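Local coordinates for regulatory protein SdiA (Escherichia coli, PDB 4LFU), which senses acyl-homoserine lactone autoinducers made by other bacteria through its N-terminal domain and, as a LuxR-type transcription factor, activates genes including the ftsQAZ cell-division cluster, at residues A[39-44]-A[60-65]. Sequence-based numbering, arbitrary orientation.
Sequences YDYYSL and YTNYPE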
loop_
_atom_site.group_PDB
_atom_site.type_symbol
_atom_site.label_atom_id
_atom_site.label_comp_id
_atom_site.label_asym_id
_atom_site.label_seq_id
_atom_site.Cartn_x
_atom_site.Cartn_y
_atom_site.Cartn_z
ATOM N N TYR A 39 -14.149 5.914 24.018
ATOM C CA TYR A 39 -12.737 5.693 24.294
ATOM C C TYR A 39 -12.177 6.933 24.937
ATOM O O TYR A 39 -12.687 8.020 24.715
ATOM C CB TYR A 39 -11.972 5.333 23.016
ATOM C CG TYR A 39 -12.222 3.910 22.595
ATOM C CD1 TYR A 39 -11.640 2.838 23.282
ATOM C CD2 TYR A 39 -13.063 3.624 21.518
ATOM C CE1 TYR A 39 -11.885 1.526 22.896
ATOM C CE2 TYR A 39 -13.320 2.315 21.139
ATOM C CZ TYR A 39 -12.725 1.277 21.814
ATOM O OH TYR A 39 -12.991 -0.014 21.400
ATOM N N ASP A 40 -11.139 6.759 25.748
ATOM C CA ASP A 40 -10.519 7.855 26.483
ATOM C C ASP A 40 -9.399 8.470 25.673
ATOM O O ASP A 40 -9.225 9.690 25.649
ATOM C CB ASP A 40 -9.966 7.343 27.817
ATOM C CG ASP A 40 -11.056 6.872 28.744
ATOM O OD1 ASP A 40 -12.110 7.536 28.821
ATOM O OD2 ASP A 40 -10.878 5.832 29.390
ATOM N N TYR A 41 -8.637 7.619 24.999
ATOM C CA TYR A 41 -7.464 8.091 24.306
ATOM C C TYR A 41 -7.378 7.587 22.871
ATOM O O TYR A 41 -7.955 6.577 22.529
ATOM C CB TYR A 41 -6.210 7.678 25.065
ATOM C CG TYR A 41 -6.132 8.143 26.510
ATOM C CD1 TYR A 41 -5.807 9.456 26.823
ATOM C CD2 TYR A 41 -6.346 7.253 27.558
ATOM C CE1 TYR A 41 -5.707 9.885 28.155
ATOM C CE2 TYR A 41 -6.265 7.674 28.897
ATOM C CZ TYR A 41 -5.932 8.978 29.178
ATOM O OH TYR A 41 -5.831 9.383 30.474
ATOM N N TYR A 42 -6.631 8.313 22.053
ATOM C CA TYR A 42 -6.238 7.864 20.721
ATOM C C TYR A 42 -4.745 8.133 20.586
ATOM O O TYR A 42 -4.175 8.940 21.332
ATOM C CB TYR A 42 -7.000 8.634 19.637
ATOM C CG TYR A 42 -6.491 10.057 19.450
ATOM C CD1 TYR A 42 -6.972 11.089 20.255
ATOM C CD2 TYR A 42 -5.524 10.368 18.472
ATOM C CE1 TYR A 42 -6.506 12.367 20.130
ATOM C CE2 TYR A 42 -5.053 11.673 18.321
ATOM C CZ TYR A 42 -5.561 12.662 19.161
ATOM O OH TYR A 42 -5.138 13.974 19.077
ATOM N N SER A 43 -4.115 7.425 19.658
ATOM C CA SER A 43 -2.796 7.763 19.191
ATOM C C SER A 43 -2.731 7.489 17.683
ATOM O O SER A 43 -3.258 6.504 17.203
ATOM C CB SER A 43 -1.716 6.989 19.958
ATOM O OG SER A 43 -1.757 5.605 19.680
ATOM N N LEU A 44 -2.091 8.381 16.939
ATOM C CA LEU A 44 -1.914 8.178 15.516
ATOM C C LEU A 44 -0.404 8.092 15.306
ATOM O O LEU A 44 0.295 9.071 15.566
ATOM C CB LEU A 44 -2.537 9.355 14.752
ATOM C CG LEU A 44 -3.352 9.158 13.459
ATOM C CD1 LEU A 44 -3.030 10.314 12.431
ATOM C CD2 LEU A 44 -3.204 7.779 12.784
ATOM N N TYR A 60 1.025 11.305 17.007
ATOM C CA TYR A 60 0.258 12.338 17.670
ATOM C C TYR A 60 -0.797 11.685 18.524
ATOM O O TYR A 60 -1.566 10.826 18.068
ATOM C CB TYR A 60 -0.406 13.276 16.661
ATOM C CG TYR A 60 -0.708 14.642 17.234
ATOM C CD1 TYR A 60 0.229 15.680 17.143
ATOM C CD2 TYR A 60 -1.919 14.897 17.867
ATOM C CE1 TYR A 60 -0.042 16.927 17.662
ATOM C CE2 TYR A 60 -2.206 16.148 18.390
ATOM C CZ TYR A 60 -1.271 17.154 18.286
ATOM O OH TYR A 60 -1.549 18.399 18.819
ATOM N N THR A 61 -0.853 12.113 19.777
ATOM C CA THR A 61 -1.671 11.423 20.745
ATOM C C THR A 61 -2.256 12.419 21.735
ATOM O O THR A 61 -1.731 13.536 21.870
ATOM C CB THR A 61 -0.836 10.279 21.427
ATOM O OG1 THR A 61 -1.701 9.471 22.227
ATOM C CG2 THR A 61 0.262 10.825 22.290
ATOM N N ASN A 62 -3.349 12.042 22.407
ATOM C CA ASN A 62 -3.785 12.795 23.599
ATOM C C ASN A 62 -3.487 12.084 24.942
ATOM O O ASN A 62 -4.008 12.467 25.984
ATOM C CB ASN A 62 -5.253 13.210 23.515
ATOM C CG ASN A 62 -6.200 12.029 23.558
ATOM O OD1 ASN A 62 -7.405 12.196 23.730
ATOM N ND2 ASN A 62 -5.670 10.840 23.388
ATOM N N TYR A 63 -2.650 11.054 24.901
ATOM C CA TYR A 63 -2.132 10.443 26.114
ATOM C C TYR A 63 -1.381 11.474 26.947
ATOM O O TYR A 63 -0.721 12.380 26.387
ATOM C CB TYR A 63 -1.170 9.321 25.786
ATOM C CG TYR A 63 -1.803 8.004 25.395
ATOM C CD1 TYR A 63 -1.506 7.414 24.162
ATOM C CD2 TYR A 63 -2.664 7.330 26.258
ATOM C CE1 TYR A 63 -2.057 6.185 23.797
ATOM C CE2 TYR A 63 -3.215 6.114 25.911
ATOM C CZ TYR A 63 -2.915 5.551 24.666
ATOM O OH TYR A 63 -3.466 4.352 24.296
ATOM N N PRO A 64 -1.460 11.346 28.291
ATOM C CA PRO A 64 -0.702 12.307 29.111
ATOM C C PRO A 64 0.772 12.277 28.697
ATOM O O PRO A 64 1.304 11.213 28.326
ATOM C CB PRO A 64 -0.892 11.789 30.540
ATOM C CG PRO A 64 -2.179 11.001 30.497
ATOM C CD PRO A 64 -2.194 10.363 29.108
ATOM N N GLU A 65 1.402 13.444 28.716
ATOM C CA GLU A 65 2.833 13.565 28.417
ATOM C C GLU A 65 3.750 12.639 29.217
ATOM O O GLU A 65 4.756 12.182 28.700
ATOM C CB GLU A 65 3.310 15.018 28.553
ATOM C CG GLU A 65 4.578 15.274 27.714
ATOM C CD GLU A 65 5.153 16.681 27.870
ATOM O OE1 GLU A 65 4.369 17.634 28.116
ATOM O OE2 GLU A 65 6.399 16.826 27.756
#
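Leu44 and Tyr60 form an antiparallel hydrogen-bonded pair, with Leu44 N 2.7 Å from Tyr60 O and Tyr60 N 2.8 Å from Leu44 O. Beyond the non-hydrogen-bonded pair of Ser43 with Thr61 the strands part, and side chains do most of the joining. The Thr61 hydroxyl, placed with less certainty, donates to Tyr42 O and accepts from Tyr63 N, an ST turn, while Asn62 N adds a weak bond to Tyr42 O at 3.4 Å. Aromatic rings then cover both sides of the diverging backbone. On the Ser43 and Thr61 side, the Tyr63 ring lies near Ser43 CB and under the root of Tyr41, Tyr63 CE2 being 3.5 Å from Tyr41 CB. The two rings lie 29° from parallel, but with centroids 5.0 Å apart the stack is strongly offset, and Tyr63 CD2 sits over a face of Tyr41, toward its rim. Tyr41 is set with CG anti to its own carbonyl carbon (chi1 -57°), and its ring continues past Tyr63 until Tyr41 CE1 meets Pro64 CD at 3.7 Å. On the other side, Tyr42 has CG between its backbone N and carbonyl carbon (chi1 75°), a turn that brings the ring back across the 60-62 backbone. One face lies over Asn62 N, and Tyr42 OH reaches the edge of the Tyr60 ring, 3.6 Å from Tyr60 CD2. Helix 23-36 packs against Tyr42, and Tyr63 OH is hydrogen-bonded to Ser136 OG on strand 130-137. This is the end of an antiparallel beta hairpin, strands 41-47 and 57-61, at the sheet edge of the autoinducer-binding domain, where the chain leaves through an ST turn for helix 65-73, N-capped by Pro64.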